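Local coordinates for protein alkaline phosphatase (Thermus thermophilus, PDB 7KWD) that probably hydrolyses phosphate monoesters as an alkaline phosphatase, working as a homodimer that binds two zinc ions and one magnesium ion in each subunit, at residues Y60-R63 / R67-A70; L299-V304 / L441-G446; R237-L242 / T286-L291; G324-G329 / M413-A418. All blocks are in the same frame, centred on the assembly; numbering follows the deposited sequence.

In the fold
Helix 283-306 runs through much of this set: contact 3 uses its earlier half, contact 2 its later half, and contact 1 packs against it through Tyr60 and Leu69, which touch Leu287 and Leu291. Contacts 2 and 3 are partly buried and make no hydrogen bond across their segments, relying on aromatic faces and edges. Contacts 1 and 4 are more buried, use hydrogen bonds, and both reach the second subunit; contact 1 turns on a backbone bond, contact 4 on side chains and water. Contact 4 lies at the end of strand 310-325, whose neighbour 438-443 carries contact 2, with centres about 38 Å apart.

Contact 1. Residues Y60-R63 / R67-A70; sequences YARR and RVLA
Ala61 and Arg67 meet where helix 51-65 ends and the chain turns back along its last turn, a helix-loop-helix joint in which Leu69 is already the N-cap of helix 70-75. The principal polar link is between backbones. Arg67 N donates to Ala61 O at 2.9 Å, a nearly straight bond at 171° that ties the chain just after the turn back to the last turn of helix 51-65. The same turn brings Arg67 O over the helix, 3.2 Å from Arg62 CA, a CA-H...O contact that is bent and can add only a little.

The packing is small and close. Ala61 CB sits 3.8 Å from Arg67 CG and also meets Leu69, whose CD1 comes to 4.1 Å from it. The Arg67 chain leaves with CG between the backbone N and the carbonyl carbon (chi1 60°), then bends at chi3, which folds the guanidinium back until the Ala61 methyl lies over one of its faces, toward the rim. On the other flank Arg62 and Val68 run side by side, pointing the same way.

Both arginine ends find their charge partners beyond the two segments: Arg62 pairs with Glu72, while Arg67 bonds to Gln65 and bridges to Asp294 of helix 283-306. The backbone of Val68 hydrogen-bonds to the second subunit, and Arg21 of that subunit packs on Arg67. Next to the Arg62-Glu72 salt bridge, Val68 CG2 lies over one face of the Arg62 guanidinium, 3.7 Å from its NH2.

Contact 2. Residues L299-V304 / L441-G446; sequences LLTAFV and LLYGQG
The helical turn bearing Thr301 and Val304 passes the end of strand 438-443 with CA atoms 7.3 Å apart at Thr301 and Tyr443, and 6.8 Å apart at Val304 and Gly444. Tyr443 spans that gap, its CG anti to the backbone N (chi1 -175°), which carries the ring out from the strand to the helix. Thr301 crosses it at about a right angle and sets its methyl over the middle of one face: CG2 is 3.6 Å from the ring centroid and only 4° off the normal, a nearly ideal CH-pi contact. Its OG1 bonds back to Leu297 O in its own helix, a rotation that leaves CG2 turned to the ring. Val304 comes in at the rim, sliding past the tyrosine in the opposite direction, with CG1 3.8 Å from Tyr443 CD1 and CB in the ring plane.

No hydrogen bond joins the two segments, but Tyr443 OH bonds to Asp305 OD1 one residue farther along the helix, so the ring is held at its far end too. With an alanine here, a gap would probably open under Thr301 CG2 and beside Val304, and Asp305 would lose its hydroxyl partner. Leu74 of helix 70-75 and Leu312 of strand 310-325 both pack on the tyrosine. This is helix-on-sheet packing, as in the layered alpha/beta fold of alkaline phosphatases.

Contact 3. Residues R237-L242 / T286-L291; sequences RRFQGL and TLWDVL
Arg238 and Phe239, neighbours at the end of helix 234-239, both come onto the same face of the Trp288 indole but present quite different groups to it. Phe239 arrives edge first: its CE2 and CZ point at the indole, the planes stand at 85°, and the centroids of the phenyl and six-membered rings are 5.6 Å apart, a T-shaped pair with tryptophan as the face. CE2 is 4.0 Å from Trp288 NE1.

Arg238 lies flatter. Its chain bends at chi3 (-72°), laying CD over the indole at 3.8 Å from the centroid of the six-membered ring and bringing NE to 3.2 Å from CZ3; the guanidinium is then only 21° from parallel with the ring. The same chain also covers the phenyl ring, Arg238 CG sitting 3.8 Å above its centre. Leu291 CD1 closes on the opposite face of the indole from within its own helix.

Glu234 bridges Arg238 NE, and Arg346 makes a cation-pi contact with Phe239. With no hydrogen bond across the segments, the contact rests on aliphatic and aromatic C-H groups against the pi face, while the positive charge of Arg238, lying over the rim of the indole face, is probably balanced chiefly by Glu234.

Contact 4. Residues G324-G329 / M413-A418; sequences GLYGAG and MVQRDA
Tyr326 has CG between its backbone N and carbonyl carbon (chi1 62°), while Gln415 has CG anti to its N (chi1 -171°) and an extended chain; together these torsions bring the phenol end to the amide. Tyr326 OH donates to Gln415 OE1 at 2.7 Å, 20° out of the carbonyl plane, and the ring and amide planes are only 17° apart. Water 1 donates to the same hydroxyl and accepts from Gln415 N at 3.1 Å, a second link between the two residues.

The nitrogen end of the amide makes two bonds. Gln415 NE2 donates to Asp417 O at 3.0 Å, with the acceptor in the amide plane, and gives a second bond to water 2, which also joins Gly329 N and Ala418 O. Those bonds fix which way round the amide sits. A leucine in its place would probably leave Tyr326 OH without its acceptor, Asp417 O without this donor, and water 2 with one bond fewer.

Val399 of the second subunit packs on Gln415, and Gln432 of the second subunit on Tyr326. Beyond the end of strand 310-325, the two segments thus form a water-bridged loop-to-loop contact at the dimer interface.

Contact 1. Residues Y60-R63 / R67-A70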
loop_
_atom_site.group_PDB
_atom_site.type_symbol
_atom_site.label_atom_id
_atom_site.label_comp_id
_atom_site.label_asym_id
_atom_site.label_seq_id
_atom_site.Cartn_x
_atom_site.Cartn_y
_atom_site.Cartn_z
ATOM N N TYR A 60 16.378 1.504 1.498
ATOM C CA TYR A 60 17.633 0.834 1.179
ATOM C C TYR A 60 18.597 1.784 0.475
ATOM O O TYR A 60 19.792 1.826 0.779
ATOM C CB TYR A 60 17.359 -0.399 0.323
ATOM C CG TYR A 60 18.598 -1.263 0.132
ATOM C CD1 TYR A 60 19.468 -1.023 -0.898
ATOM C CD2 TYR A 60 18.913 -2.297 1.024
ATOM C CE1 TYR A 60 20.614 -1.778 -1.056
ATOM C CE2 TYR A 60 20.064 -3.072 0.847
ATOM C CZ TYR A 60 20.902 -2.806 -0.174
ATOM O OH TYR A 60 22.059 -3.546 -0.351
ATOM N N ALA A 61 18.106 2.527 -0.513
ATOM C CA ALA A 61 18.985 3.455 -1.219
ATOM C C ALA A 61 19.614 4.461 -0.247
ATOM O O ALA A 61 20.826 4.713 -0.287
ATOM C CB ALA A 61 18.200 4.157 -2.331
ATOM N N ARG A 62 18.807 5.041 0.640
ATOM C CA ARG A 62 19.338 6.045 1.553
ATOM C C ARG A 62 20.274 5.404 2.566
ATOM O O ARG A 62 21.436 5.804 2.700
ATOM C CB ARG A 62 18.205 6.770 2.268
ATOM C CG ARG A 62 17.576 7.890 1.432
ATOM C CD ARG A 62 16.161 8.261 1.978
ATOM N NE ARG A 62 15.638 9.472 1.338
ATOM C CZ ARG A 62 15.996 10.704 1.671
ATOM N NH1 ARG A 62 16.879 10.941 2.648
ATOM N NH2 ARG A 62 15.485 11.717 1.004
ATOM N N ARG A 63 19.786 4.357 3.250
ATOM C CA ARG A 63 20.501 3.780 4.379
ATOM C C ARG A 63 21.720 2.963 3.961
ATOM O O ARG A 63 22.745 2.986 4.653
ATOM C CB ARG A 63 19.531 2.911 5.168
ATOM C CG ARG A 63 20.101 2.345 6.421
ATOM C CD ARG A 63 19.004 1.679 7.220
ATOM N NE ARG A 63 19.537 0.832 8.273
ATOM C CZ ARG A 63 19.534 1.147 9.568
ATOM N NH1 ARG A 63 19.022 2.298 9.995
ATOM N NH2 ARG A 63 20.024 0.284 10.449
ATOM N N ARG A 67 22.196 7.197 -0.963
ATOM C CA ARG A 67 21.667 7.932 -2.120
ATOM C C ARG A 67 20.148 8.013 -2.013
ATOM O O ARG A 67 19.496 7.130 -1.439
ATOM C CB ARG A 67 22.043 7.239 -3.448
ATOM C CG ARG A 67 21.463 5.794 -3.477
ATOM C CD ARG A 67 21.749 4.969 -4.717
ATOM N NE ARG A 67 20.678 5.184 -5.664
ATOM C CZ ARG A 67 19.940 4.237 -6.217
ATOM N NH1 ARG A 67 20.134 2.949 -5.960
ATOM N NH2 ARG A 67 19.001 4.603 -7.077
ATOM N N VAL A 68 19.584 9.047 -2.623
ATOM C CA VAL A 68 18.137 9.166 -2.761
ATOM C C VAL A 68 17.705 8.464 -4.045
ATOM O O VAL A 68 18.183 8.795 -5.123
ATOM C CB VAL A 68 17.698 10.628 -2.772
ATOM C CG1 VAL A 68 16.197 10.735 -2.918
ATOM C CG2 VAL A 68 18.194 11.297 -1.503
ATOM N N LEU A 69 16.796 7.503 -3.920
ATOM C CA LEU A 69 16.212 6.823 -5.058
ATOM C C LEU A 69 15.640 7.808 -6.067
ATOM O O LEU A 69 14.939 8.752 -5.700
ATOM C CB LEU A 69 15.113 5.909 -4.505
ATOM C CG LEU A 69 14.564 4.749 -5.301
ATOM C CD1 LEU A 69 15.570 3.647 -5.384
ATOM C CD2 LEU A 69 13.303 4.273 -4.613
ATOM N N ALA A 70 15.935 7.587 -7.351
ATOM C CA ALA A 70 15.405 8.490 -8.359
ATOM C C ALA A 70 13.878 8.543 -8.302
ATOM O O ALA A 70 13.278 9.607 -8.469
ATOM C CB ALA A 70 15.875 8.093 -9.751
#

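Contact 2. Residues L299-V304 / L441-G446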
loop_
_atom_site.group_PDB
_atom_site.type_symbol
_atom_site.label_atom_id
_atom_site.label_comp_id
_atom_site.label_asym_id
_atom_site.label_seq_id
_atom_site.Cartn_x
_atom_site.Cartn_y
_atom_site.Cartn_z
ATOM N N LEU A 299 17.820 7.190 -16.871
ATOM C CA LEU A 299 17.986 7.265 -18.312
ATOM C C LEU A 299 16.795 7.930 -18.986
ATOM O O LEU A 299 16.948 8.781 -19.866
ATOM C CB LEU A 299 18.178 5.860 -18.867
ATOM C CG LEU A 299 19.252 5.781 -19.931
ATOM C CD1 LEU A 299 20.604 6.151 -19.322
ATOM C CD2 LEU A 299 19.229 4.372 -20.462
ATOM N N LEU A 300 15.580 7.515 -18.609
ATOM C CA LEU A 300 14.398 8.014 -19.292
ATOM C C LEU A 300 14.166 9.483 -18.983
ATOM O O LEU A 300 13.755 10.239 -19.863
ATOM C CB LEU A 300 13.185 7.174 -18.890
ATOM C CG LEU A 300 13.261 5.709 -19.319
ATOM C CD1 LEU A 300 12.007 4.950 -18.883
ATOM C CD2 LEU A 300 13.501 5.570 -20.841
ATOM N N THR A 301 14.383 9.906 -17.731
ATOM C CA THR A 301 14.154 11.314 -17.417
ATOM C C THR A 301 15.199 12.190 -18.103
ATOM O O THR A 301 14.879 13.252 -18.646
ATOM C CB THR A 301 14.143 11.555 -15.909
ATOM O OG1 THR A 301 15.360 11.104 -15.313
ATOM C CG2 THR A 301 12.974 10.857 -15.285
ATOM N N ALA A 302 16.441 11.730 -18.158
ATOM C CA ALA A 302 17.455 12.509 -18.866
ATOM C C ALA A 302 17.098 12.636 -20.339
ATOM O O ALA A 302 17.277 13.702 -20.930
ATOM C CB ALA A 302 18.832 11.878 -18.675
ATOM N N PHE A 303 16.552 11.576 -20.944
ATOM C CA PHE A 303 16.046 11.704 -22.310
ATOM C C PHE A 303 14.914 12.738 -22.404
ATOM O O PHE A 303 14.892 13.572 -23.318
ATOM C CB PHE A 303 15.566 10.356 -22.844
ATOM C CG PHE A 303 15.147 10.410 -24.295
ATOM C CD1 PHE A 303 13.839 10.712 -24.636
ATOM C CD2 PHE A 303 16.061 10.201 -25.311
ATOM C CE1 PHE A 303 13.450 10.790 -25.954
ATOM C CE2 PHE A 303 15.677 10.270 -26.634
ATOM C CZ PHE A 303 14.366 10.578 -26.957
ATOM N N VAL A 304 13.957 12.704 -21.478
ATOM C CA VAL A 304 12.856 13.666 -21.568
ATOM C C VAL A 304 13.381 15.092 -21.390
ATOM O O VAL A 304 12.925 16.017 -22.059
ATOM C CB VAL A 304 11.760 13.327 -20.543
ATOM C CG1 VAL A 304 10.661 14.375 -20.551
ATOM C CG2 VAL A 304 11.152 11.955 -20.869
ATOM N N LEU A 441 2.470 8.286 -12.278
ATOM C CA LEU A 441 3.367 9.439 -12.238
ATOM C C LEU A 441 3.635 9.957 -13.640
ATOM O O LEU A 441 3.899 9.173 -14.552
ATOM C CB LEU A 441 4.696 9.063 -11.572
ATOM C CG LEU A 441 5.968 9.896 -11.763
ATOM C CD1 LEU A 441 5.880 11.153 -10.954
ATOM C CD2 LEU A 441 7.159 9.081 -11.290
ATOM N N LEU A 442 3.635 11.279 -13.783
ATOM C CA LEU A 442 3.846 11.948 -15.060
ATOM C C LEU A 442 5.120 12.773 -15.030
ATOM O O LEU A 442 5.327 13.590 -14.123
ATOM C CB LEU A 442 2.687 12.871 -15.408
ATOM C CG LEU A 442 1.307 12.210 -15.421
ATOM C CD1 LEU A 442 0.217 13.274 -15.678
ATOM C CD2 LEU A 442 1.273 11.159 -16.468
ATOM N N TYR A 443 5.969 12.581 -16.022
ATOM C CA TYR A 443 7.251 13.283 -16.066
ATOM C C TYR A 443 7.328 13.954 -17.426
ATOM O O TYR A 443 7.541 13.293 -18.455
ATOM C CB TYR A 443 8.431 12.346 -15.830
ATOM C CG TYR A 443 9.744 13.094 -15.749
ATOM C CD1 TYR A 443 10.469 13.403 -16.893
ATOM C CD2 TYR A 443 10.238 13.530 -14.535
ATOM C CE1 TYR A 443 11.656 14.117 -16.824
ATOM C CE2 TYR A 443 11.430 14.225 -14.464
ATOM C CZ TYR A 443 12.137 14.507 -15.610
ATOM O OH TYR A 443 13.324 15.205 -15.504
ATOM N N GLY A 444 7.146 15.249 -17.429
ATOM C CA GLY A 444 7.110 15.982 -18.678
ATOM C C GLY A 444 7.112 17.470 -18.424
ATOM O O GLY A 444 7.003 17.938 -17.282
ATOM N N GLN A 445 7.240 18.198 -19.535
ATOM C CA GLN A 445 7.314 19.647 -19.495
ATOM C C GLN A 445 5.912 20.211 -19.407
ATOM O O GLN A 445 5.018 19.797 -20.156
ATOM C CB GLN A 445 8.022 20.168 -20.749
ATOM C CG GLN A 445 8.031 21.684 -20.888
ATOM C CD GLN A 445 8.939 22.152 -22.024
ATOM O OE1 GLN A 445 8.468 22.461 -23.125
ATOM N NE2 GLN A 445 10.250 22.199 -21.757
ATOM N N GLY A 446 5.713 21.141 -18.483
ATOM C CA GLY A 446 4.495 21.929 -18.463
ATOM C C GLY A 446 3.307 21.305 -17.778
ATOM O O GLY A 446 2.173 21.677 -18.068
#

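Contact 3. Residues R237-L242 / T286-L291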
loop_
_atom_site.group_PDB
_atom_site.type_symbol
_atom_site.label_atom_id
_atom_site.label_comp_id
_atom_site.label_asym_id
_atom_site.label_seq_id
_atom_site.Cartn_x
_atom_site.Cartn_y
_atom_site.Cartn_z
ATOM N N ARG A 237 21.561 -11.475 -12.083
ATOM C CA ARG A 237 22.485 -10.900 -13.051
ATOM C C ARG A 237 23.680 -10.274 -12.348
ATOM O O ARG A 237 24.827 -10.442 -12.786
ATOM C CB ARG A 237 21.749 -9.853 -13.897
ATOM C CG ARG A 237 22.603 -9.096 -14.893
ATOM C CD ARG A 237 21.946 -7.767 -15.309
ATOM N NE ARG A 237 22.244 -6.769 -14.294
ATOM C CZ ARG A 237 23.396 -6.106 -14.234
ATOM N NH1 ARG A 237 24.328 -6.326 -15.155
ATOM N NH2 ARG A 237 23.606 -5.216 -13.279
ATOM N N ARG A 238 23.418 -9.531 -11.267
ATOM C CA ARG A 238 24.444 -8.732 -10.610
ATOM C C ARG A 238 25.461 -9.614 -9.890
ATOM O O ARG A 238 26.667 -9.402 -10.025
ATOM C CB ARG A 238 23.790 -7.760 -9.619
ATOM C CG ARG A 238 24.764 -6.798 -8.919
ATOM C CD ARG A 238 24.010 -5.668 -8.172
ATOM N NE ARG A 238 23.439 -4.745 -9.149
ATOM C CZ ARG A 238 24.071 -3.674 -9.601
ATOM N NH1 ARG A 238 25.274 -3.379 -9.124
ATOM N NH2 ARG A 238 23.497 -2.892 -10.512
ATOM N N PHE A 239 24.994 -10.614 -9.141
ATOM C CA PHE A 239 25.842 -11.361 -8.223
ATOM C C PHE A 239 26.180 -12.774 -8.663
ATOM O O PHE A 239 27.068 -13.377 -8.063
ATOM C CB PHE A 239 25.180 -11.428 -6.848
ATOM C CG PHE A 239 24.988 -10.102 -6.231
ATOM C CD1 PHE A 239 26.076 -9.291 -5.958
ATOM C CD2 PHE A 239 23.727 -9.640 -5.945
ATOM C CE1 PHE A 239 25.900 -8.047 -5.398
ATOM C CE2 PHE A 239 23.550 -8.400 -5.375
ATOM C CZ PHE A 239 24.634 -7.604 -5.104
ATOM N N GLN A 240 25.500 -13.327 -9.658
ATOM C CA GLN A 240 25.784 -14.671 -10.117
ATOM C C GLN A 240 26.358 -14.687 -11.523
ATOM O O GLN A 240 26.362 -15.736 -12.157
ATOM C CB GLN A 240 24.531 -15.551 -10.071
ATOM C CG GLN A 240 23.859 -15.590 -8.748
ATOM C CD GLN A 240 24.720 -16.260 -7.692
ATOM O OE1 GLN A 240 25.440 -17.210 -7.991
ATOM N NE2 GLN A 240 24.636 -15.770 -6.434
ATOM N N GLY A 241 26.778 -13.536 -12.044
ATOM C CA GLY A 241 27.518 -13.490 -13.279
ATOM C C GLY A 241 26.776 -13.932 -14.515
ATOM O O GLY A 241 27.410 -14.292 -15.501
ATOM N N LEU A 242 25.448 -13.909 -14.505
ATOM C CA LEU A 242 24.705 -14.385 -15.663
ATOM C C LEU A 242 24.891 -13.409 -16.818
ATOM O O LEU A 242 24.810 -12.188 -16.640
ATOM C CB LEU A 242 23.232 -14.561 -15.329
ATOM C CG LEU A 242 22.963 -15.326 -14.054
ATOM C CD1 LEU A 242 21.475 -15.460 -13.828
ATOM C CD2 LEU A 242 23.592 -16.700 -14.099
ATOM N N THR A 286 12.885 -8.487 -5.192
ATOM C CA THR A 286 12.063 -7.315 -5.484
ATOM C C THR A 286 12.887 -6.044 -5.431
ATOM O O THR A 286 12.806 -5.194 -6.326
ATOM C CB THR A 286 10.916 -7.230 -4.490
ATOM O OG1 THR A 286 10.143 -8.423 -4.589
ATOM C CG2 THR A 286 10.070 -6.011 -4.771
ATOM N N LEU A 287 13.694 -5.907 -4.390
ATOM C CA LEU A 287 14.498 -4.718 -4.217
ATOM C C LEU A 287 15.406 -4.487 -5.412
ATOM O O LEU A 287 15.491 -3.369 -5.920
ATOM C CB LEU A 287 15.328 -4.833 -2.941
ATOM C CG LEU A 287 16.502 -3.867 -2.824
ATOM C CD1 LEU A 287 15.993 -2.452 -2.593
ATOM C CD2 LEU A 287 17.415 -4.259 -1.647
ATOM N N TRP A 288 16.129 -5.528 -5.856
ATOM C CA TRP A 288 17.095 -5.313 -6.927
ATOM C C TRP A 288 16.408 -5.036 -8.262
ATOM O O TRP A 288 16.957 -4.286 -9.076
ATOM C CB TRP A 288 18.092 -6.490 -7.015
ATOM C CG TRP A 288 19.165 -6.276 -5.991
ATOM C CD1 TRP A 288 19.300 -6.918 -4.808
ATOM C CD2 TRP A 288 20.216 -5.302 -6.039
ATOM N NE1 TRP A 288 20.367 -6.422 -4.122
ATOM C CE2 TRP A 288 20.953 -5.428 -4.857
ATOM C CE3 TRP A 288 20.610 -4.352 -6.971
ATOM C CZ2 TRP A 288 22.054 -4.627 -4.573
ATOM C CZ3 TRP A 288 21.714 -3.556 -6.692
ATOM C CH2 TRP A 288 22.423 -3.705 -5.505
ATOM N N ASP A 289 15.213 -5.583 -8.504
ATOM C CA ASP A 289 14.507 -5.213 -9.736
ATOM C C ASP A 289 13.938 -3.801 -9.630
ATOM O O ASP A 289 13.819 -3.087 -10.638
ATOM C CB ASP A 289 13.406 -6.233 -10.067
ATOM C CG ASP A 289 13.922 -7.382 -10.948
ATOM O OD1 ASP A 289 15.052 -7.839 -10.690
ATOM O OD2 ASP A 289 13.241 -7.799 -11.925
ATOM N N VAL A 290 13.631 -3.355 -8.417
ATOM C CA VAL A 290 13.232 -1.967 -8.251
ATOM C C VAL A 290 14.422 -1.053 -8.453
ATOM O O VAL A 290 14.286 0.027 -9.035
ATOM C CB VAL A 290 12.599 -1.744 -6.872
ATOM C CG1 VAL A 290 12.348 -0.253 -6.650
ATOM C CG2 VAL A 290 11.293 -2.496 -6.785
ATOM N N LEU A 291 15.613 -1.477 -7.976
ATOM C CA LEU A 291 16.825 -0.681 -8.156
ATOM C C LEU A 291 17.257 -0.698 -9.622
ATOM O O LEU A 291 17.706 0.316 -10.156
ATOM C CB LEU A 291 17.968 -1.190 -7.264
ATOM C CG LEU A 291 17.710 -1.081 -5.768
ATOM C CD1 LEU A 291 18.933 -1.445 -4.964
ATOM C CD2 LEU A 291 17.300 0.338 -5.354
#

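Contact 4. Residues G324-G329 / M413-A418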
loop_
_atom_site.group_PDB
_atom_site.type_symbol
_atom_site.label_atom_id
_atom_site.label_comp_id
_atom_site.label_asym_id
_atom_site.label_seq_id
_atom_site.Cartn_x
_atom_site.Cartn_y
_atom_site.Cartn_z
ATOM N N GLY A 324 5.774 -6.157 3.089
ATOM C CA GLY A 324 5.945 -4.988 3.938
ATOM C C GLY A 324 7.027 -5.175 4.987
ATOM O O GLY A 324 7.073 -6.198 5.689
ATOM N N LEU A 325 7.901 -4.176 5.070
ATOM C CA LEU A 325 8.791 -4.038 6.214
ATOM C C LEU A 325 7.948 -3.663 7.417
ATOM O O LEU A 325 7.257 -2.642 7.390
ATOM C CB LEU A 325 9.847 -2.976 5.947
ATOM C CG LEU A 325 10.893 -2.866 7.062
ATOM C CD1 LEU A 325 11.980 -3.989 7.021
ATOM C CD2 LEU A 325 11.551 -1.483 6.949
ATOM N N TYR A 326 7.979 -4.490 8.463
ATOM C CA TYR A 326 7.025 -4.380 9.553
ATOM C C TYR A 326 7.732 -4.107 10.874
ATOM O O TYR A 326 8.938 -4.295 11.012
ATOM C CB TYR A 326 6.150 -5.648 9.668
ATOM C CG TYR A 326 6.919 -6.920 9.976
ATOM C CD1 TYR A 326 7.372 -7.186 11.265
ATOM C CD2 TYR A 326 7.152 -7.876 8.981
ATOM C CE1 TYR A 326 8.085 -8.368 11.541
ATOM C CE2 TYR A 326 7.844 -9.035 9.253
ATOM C CZ TYR A 326 8.317 -9.275 10.538
ATOM O OH TYR A 326 9.011 -10.445 10.776
ATOM N N GLY A 327 6.931 -3.659 11.839
ATOM C CA GLY A 327 7.474 -3.197 13.105
ATOM C C GLY A 327 8.112 -4.344 13.861
ATOM O O GLY A 327 7.512 -5.410 14.016
ATOM N N ALA A 328 9.333 -4.120 14.340
ATOM C CA ALA A 328 10.164 -5.126 14.987
ATOM C C ALA A 328 10.889 -4.522 16.186
ATOM O O ALA A 328 11.461 -3.430 16.105
ATOM C CB ALA A 328 11.179 -5.690 13.996
ATOM N N GLY A 329 10.873 -5.243 17.300
ATOM C CA GLY A 329 11.571 -4.810 18.490
ATOM C C GLY A 329 10.683 -3.996 19.406
ATOM O O GLY A 329 9.542 -3.648 19.086
ATOM N N MET A 413 12.664 -18.747 6.299
ATOM C CA MET A 413 13.641 -17.767 6.762
ATOM C C MET A 413 12.980 -16.589 7.473
ATOM O O MET A 413 13.477 -15.462 7.416
ATOM C CB MET A 413 14.511 -17.282 5.605
ATOM C CG MET A 413 13.784 -16.494 4.529
ATOM S SD MET A 413 14.951 -16.067 3.209
ATOM C CE MET A 413 15.747 -14.623 3.867
ATOM N N VAL A 414 11.875 -16.843 8.165
ATOM C CA VAL A 414 11.195 -15.801 8.913
ATOM C C VAL A 414 12.057 -15.359 10.084
ATOM O O VAL A 414 12.847 -16.125 10.636
ATOM C CB VAL A 414 9.818 -16.309 9.377
ATOM C CG1 VAL A 414 9.992 -17.475 10.333
ATOM C CG2 VAL A 414 9.010 -15.250 10.071
ATOM N N GLN A 415 11.913 -14.089 10.440
ATOM C CA GLN A 415 12.428 -13.544 11.683
ATOM C C GLN A 415 12.067 -14.423 12.866
ATOM O O GLN A 415 10.911 -14.831 13.031
ATOM C CB GLN A 415 11.844 -12.140 11.895
ATOM C CG GLN A 415 12.454 -11.319 13.052
ATOM C CD GLN A 415 11.570 -10.146 13.482
ATOM O OE1 GLN A 415 10.707 -9.680 12.726
ATOM N NE2 GLN A 415 11.774 -9.670 14.703
ATOM N N ARG A 416 13.063 -14.702 13.696
ATOM C CA ARG A 416 12.872 -15.456 14.934
ATOM C C ARG A 416 13.159 -14.632 16.182
ATOM O O ARG A 416 12.535 -14.851 17.222
ATOM C CB ARG A 416 13.787 -16.694 14.953
ATOM C CG ARG A 416 13.573 -17.678 13.840
ATOM C CD ARG A 416 14.701 -18.697 13.830
ATOM N NE ARG A 416 15.969 -18.047 13.498
ATOM C CZ ARG A 416 17.172 -18.615 13.589
ATOM N NH1 ARG A 416 17.306 -19.871 14.015
ATOM N NH2 ARG A 416 18.247 -17.920 13.245
ATOM N N ASP A 417 14.081 -13.683 16.105
ATOM C CA ASP A 417 14.503 -12.903 17.263
ATOM C C ASP A 417 13.602 -11.679 17.360
ATOM O O ASP A 417 13.785 -10.693 16.638
ATOM C CB ASP A 417 15.972 -12.527 17.102
ATOM C CG ASP A 417 16.549 -11.849 18.315
ATOM O OD1 ASP A 417 15.798 -11.259 19.132
ATOM O OD2 ASP A 417 17.784 -11.891 18.432
ATOM N N ALA A 418 12.644 -11.730 18.286
ATOM C CA ALA A 418 11.674 -10.655 18.402
ATOM C C ALA A 418 12.273 -9.370 18.962
ATOM O O ALA A 418 11.638 -8.329 18.859
ATOM C CB ALA A 418 10.521 -11.100 19.296
HETATM O O HOH W 1 10.046 -12.076 8.931
HETATM O O HOH W 2 9.938 -8.185 16.448
#